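Local coordinates for protein KLLA0E02245p (PDB 4GPS) that removes NAD caps from RNA by hydrolysis and also acts as a metal-dependent decapping enzyme and 5'-3' exoribonuclease, at residues I328-S333 with L338-A343. Numbering follows the deposited sequence.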
ATOM      1  N   ILE A 328     -15.504   0.506   0.145  1.00 38.57           N
ATOM      2  CA  ILE A 328     -15.531   1.230  -1.095  1.00 35.85           C
ATOM      3  C   ILE A 328     -16.821   2.011  -1.289  1.00 39.87           C
ATOM      4  O   ILE A 328     -17.929   1.515  -1.025  1.00 39.39           O
ATOM      5  CB  ILE A 328     -15.321   0.262  -2.253  1.00 35.35           C
ATOM      6  CG1 ILE A 328     -13.905  -0.287  -2.151  1.00 33.81           C
ATOM      7  CG2 ILE A 328     -15.612   0.947  -3.607  1.00 34.66           C
ATOM      8  CD1 ILE A 328     -13.537  -1.250  -3.255  1.00 38.87           C
ATOM      9  N   GLY A 329     -16.655   3.259  -1.703  1.00 37.84           N
ATOM     10  CA  GLY A 329     -17.797   4.106  -1.975  1.00 41.99           C
ATOM     11  C   GLY A 329     -17.881   4.284  -3.484  1.00 42.64           C
ATOM     12  O   GLY A 329     -17.006   4.917  -4.087  1.00 42.83           O
ATOM     13  N   PHE A 330     -18.904   3.706  -4.100  1.00 40.66           N
ATOM     14  CA  PHE A 330     -19.061   3.820  -5.543  1.00 41.70           C
ATOM     15  C   PHE A 330     -19.938   5.010  -5.821  1.00 41.80           C
ATOM     16  O   PHE A 330     -20.987   5.187  -5.198  1.00 43.30           O
ATOM     17  CB  PHE A 330     -19.705   2.558  -6.124  1.00 39.60           C
ATOM     18  CG  PHE A 330     -18.896   1.311  -5.916  1.00 39.49           C
ATOM     19  CD1 PHE A 330     -19.110   0.503  -4.817  1.00 42.30           C
ATOM     20  CD2 PHE A 330     -17.943   0.918  -6.848  1.00 41.67           C
ATOM     21  CE1 PHE A 330     -18.384  -0.691  -4.650  1.00 40.93           C
ATOM     22  CE2 PHE A 330     -17.215  -0.268  -6.684  1.00 38.47           C
ATOM     23  CZ  PHE A 330     -17.443  -1.067  -5.582  1.00 35.60           C
ATOM     24  N   ARG A 331     -19.501   5.848  -6.739  1.00 41.52           N
ATOM     25  CA  ARG A 331     -20.298   7.014  -7.065  1.00 48.38           C
ATOM     26  C   ARG A 331     -20.838   6.881  -8.470  1.00 49.33           C
ATOM     27  O   ARG A 331     -20.238   6.210  -9.297  1.00 46.63           O
ATOM     28  CB  ARG A 331     -19.471   8.308  -6.956  1.00 48.02           C
ATOM     29  CG  ARG A 331     -18.384   8.418  -7.988  1.00 48.29           C
ATOM     30  CD  ARG A 331     -17.646   9.762  -7.919  1.00 54.04           C
ATOM     31  NE  ARG A 331     -16.710   9.857  -9.044  1.00 56.42           N
ATOM     32  CZ  ARG A 331     -15.583   9.154  -9.135  1.00 55.94           C
ATOM     33  NH1 ARG A 331     -15.231   8.316  -8.158  1.00 50.83           N
ATOM     34  NH2 ARG A 331     -14.831   9.244 -10.228  1.00 59.55           N
ATOM     35  N   ASN A 332     -21.984   7.519  -8.712  1.00 52.07           N
ATOM     36  CA  ASN A 332     -22.623   7.553 -10.028  1.00 53.63           C
ATOM     37  C   ASN A 332     -21.639   8.334 -10.914  1.00 55.35           C
ATOM     38  O   ASN A 332     -21.126   9.378 -10.495  1.00 53.64           O
ATOM     39  CB  ASN A 332     -23.940   8.321  -9.923  1.00 50.39           C
ATOM     40  CG  ASN A 332     -24.734   8.286 -11.199  1.00 47.53           C
ATOM     41  OD1 ASN A 332     -25.353   7.275 -11.521  1.00 47.55           O
ATOM     42  ND2 ASN A 332     -24.714   9.387 -11.944  1.00 44.31           N
ATOM     43  N   SER A 333     -21.367   7.852 -12.123  1.00 59.96           N
ATOM     44  CA  SER A 333     -20.412   8.545 -13.000  1.00 62.71           C
ATOM     45  C   SER A 333     -20.880   9.947 -13.353  1.00 63.57           C
ATOM     46  O   SER A 333     -20.100  10.899 -13.294  1.00 66.54           O
ATOM     47  CB  SER A 333     -20.185   7.758 -14.300  1.00 65.18           C
ATOM     48  OG  SER A 333     -19.671   6.457 -14.029  1.00 75.82           O
ATOM     49  N   LEU A 338     -22.764   9.481  -4.124  1.00 43.23           N
ATOM     50  CA  LEU A 338     -22.398   8.195  -3.523  1.00 43.30           C
ATOM     51  C   LEU A 338     -23.588   7.237  -3.704  1.00 44.63           C
ATOM     52  O   LEU A 338     -24.657   7.448  -3.143  1.00 44.67           O
ATOM     53  CB  LEU A 338     -22.070   8.370  -2.028  1.00 44.19           C
ATOM     54  CG  LEU A 338     -21.851   7.104  -1.177  1.00 44.18           C
ATOM     55  CD1 LEU A 338     -20.694   6.277  -1.718  1.00 39.26           C
ATOM     56  CD2 LEU A 338     -21.548   7.496   0.261  1.00 42.15           C
ATOM     57  N   GLU A 339     -23.410   6.191  -4.508  1.00 45.63           N
ATOM     58  CA  GLU A 339     -24.500   5.240  -4.784  1.00 45.21           C
ATOM     59  C   GLU A 339     -24.517   3.989  -3.941  1.00 44.64           C
ATOM     60  O   GLU A 339     -25.568   3.410  -3.697  1.00 48.51           O
ATOM     61  CB  GLU A 339     -24.458   4.779  -6.233  1.00 44.59           C
ATOM     62  CG  GLU A 339     -25.276   5.579  -7.192  1.00 48.81           C
ATOM     63  CD  GLU A 339     -25.194   5.008  -8.592  1.00 57.72           C
ATOM     64  OE1 GLU A 339     -25.791   5.605  -9.512  1.00 63.44           O
ATOM     65  OE2 GLU A 339     -24.528   3.959  -8.770  1.00 62.18           O
ATOM     66  N   GLN A 340     -23.349   3.558  -3.501  1.00 42.86           N
ATOM     67  CA  GLN A 340     -23.281   2.336  -2.734  1.00 42.96           C
ATOM     68  C   GLN A 340     -21.993   2.275  -1.932  1.00 46.35           C
ATOM     69  O   GLN A 340     -20.930   2.713  -2.388  1.00 51.04           O
ATOM     70  CB  GLN A 340     -23.363   1.142  -3.708  1.00 41.93           C
ATOM     71  CG  GLN A 340     -23.134  -0.235  -3.114  1.00 43.07           C
ATOM     72  CD  GLN A 340     -23.059  -1.330  -4.202  1.00 54.38           C
ATOM     73  OE1 GLN A 340     -23.009  -1.032  -5.413  1.00 58.48           O
ATOM     74  NE2 GLN A 340     -23.031  -2.596  -3.775  1.00 52.23           N
ATOM     75  N   LEU A 341     -22.115   1.758  -0.722  1.00 43.53           N
ATOM     76  CA  LEU A 341     -20.991   1.552   0.154  1.00 43.91           C
ATOM     77  C   LEU A 341     -20.878   0.039   0.251  1.00 43.30           C
ATOM     78  O   LEU A 341     -21.879  -0.637   0.490  1.00 47.90           O
ATOM     79  CB  LEU A 341     -21.282   2.097   1.541  1.00 46.80           C
ATOM     80  CG  LEU A 341     -20.973   3.551   1.808  1.00 50.17           C
ATOM     81  CD1 LEU A 341     -21.280   3.845   3.287  1.00 45.91           C
ATOM     82  CD2 LEU A 341     -19.518   3.819   1.481  1.00 43.14           C
ATOM     83  N   LYS A 342     -19.681  -0.501   0.081  1.00 41.61           N
ATOM     84  CA  LYS A 342     -19.520  -1.941   0.171  1.00 41.84           C
ATOM     85  C   LYS A 342     -18.226  -2.307   0.839  1.00 40.56           C
ATOM     86  O   LYS A 342     -17.159  -1.854   0.431  1.00 40.79           O
ATOM     87  CB  LYS A 342     -19.565  -2.598  -1.215  1.00 42.97           C
ATOM     88  CG  LYS A 342     -19.858  -4.094  -1.164  1.00 45.12           C
ATOM     89  CD  LYS A 342     -19.833  -4.731  -2.542  1.00 54.97           C
ATOM     90  CE  LYS A 342     -20.497  -6.123  -2.538  1.00 63.22           C
ATOM     91  NZ  LYS A 342     -19.892  -7.070  -1.580  1.00 57.84           N
ATOM     92  N   ALA A 343     -18.329  -3.138   1.870  1.00 42.20           N
ATOM     93  CA  ALA A 343     -17.152  -3.601   2.613  1.00 44.12           C
ATOM     94  C   ALA A 343     -16.478  -4.800   1.910  1.00 45.05           C
ATOM     95  O   ALA A 343     -17.138  -5.608   1.255  1.00 48.12           O
ATOM     96  CB  ALA A 343     -17.570  -3.989   4.058  1.00 36.26           C
TER
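Phe330 O accepts two backbone N-H groups from the facing strand: a short bond of 2.7 Å from Glu339 N and a weak one of 3.3 Å from Gln340 N. The backbone of Glu339, turned at phi -96° and psi -29°, brings both N-H groups to bear on one carbonyl, a classic beta bulge. Beyond it the antiparallel pairing is regular: Phe330 N donates to Gln340 O, and Ile328 and Lys342 exchange two bonds, of which Ile328 N to Lys342 O (2.9 Å) is almost straight.

The side chains of Phe330, Gln340 and Lys342 share one face of the hairpin. With CG anti to its carbonyl carbon (chi1 -62°), Phe330 meets Lys342 at the ring edge, CE1 lying 4.1 Å from Lys342 CB, while Ile328 CG2 covers part of one ring face. A flat aromatic suits this place, since His299 stacks on it and Phe300 meets it steeply; Lys342 gives the ring edge only its CB, and the rest of its chain leads away, placing the amine in a cation-pi contact with Tyr344. On the other face Gly329 has no side chain, so Leu338 CD1 approaches its CA to 3.6 Å and Leu341 CD2 to 3.9 Å. These branched leucines also pack on helix 233-246, at Leu245 and Leu246 respectively.

Strand 290-297, which carries the metal ligands Glu293 and Ile294, pairs in parallel with the other edge of strand 325-331 through Gly329 and Arg331. The bulged beta hairpin thus extends the sheet beside the active site of this PD-(D/E)XK-like nuclease fold.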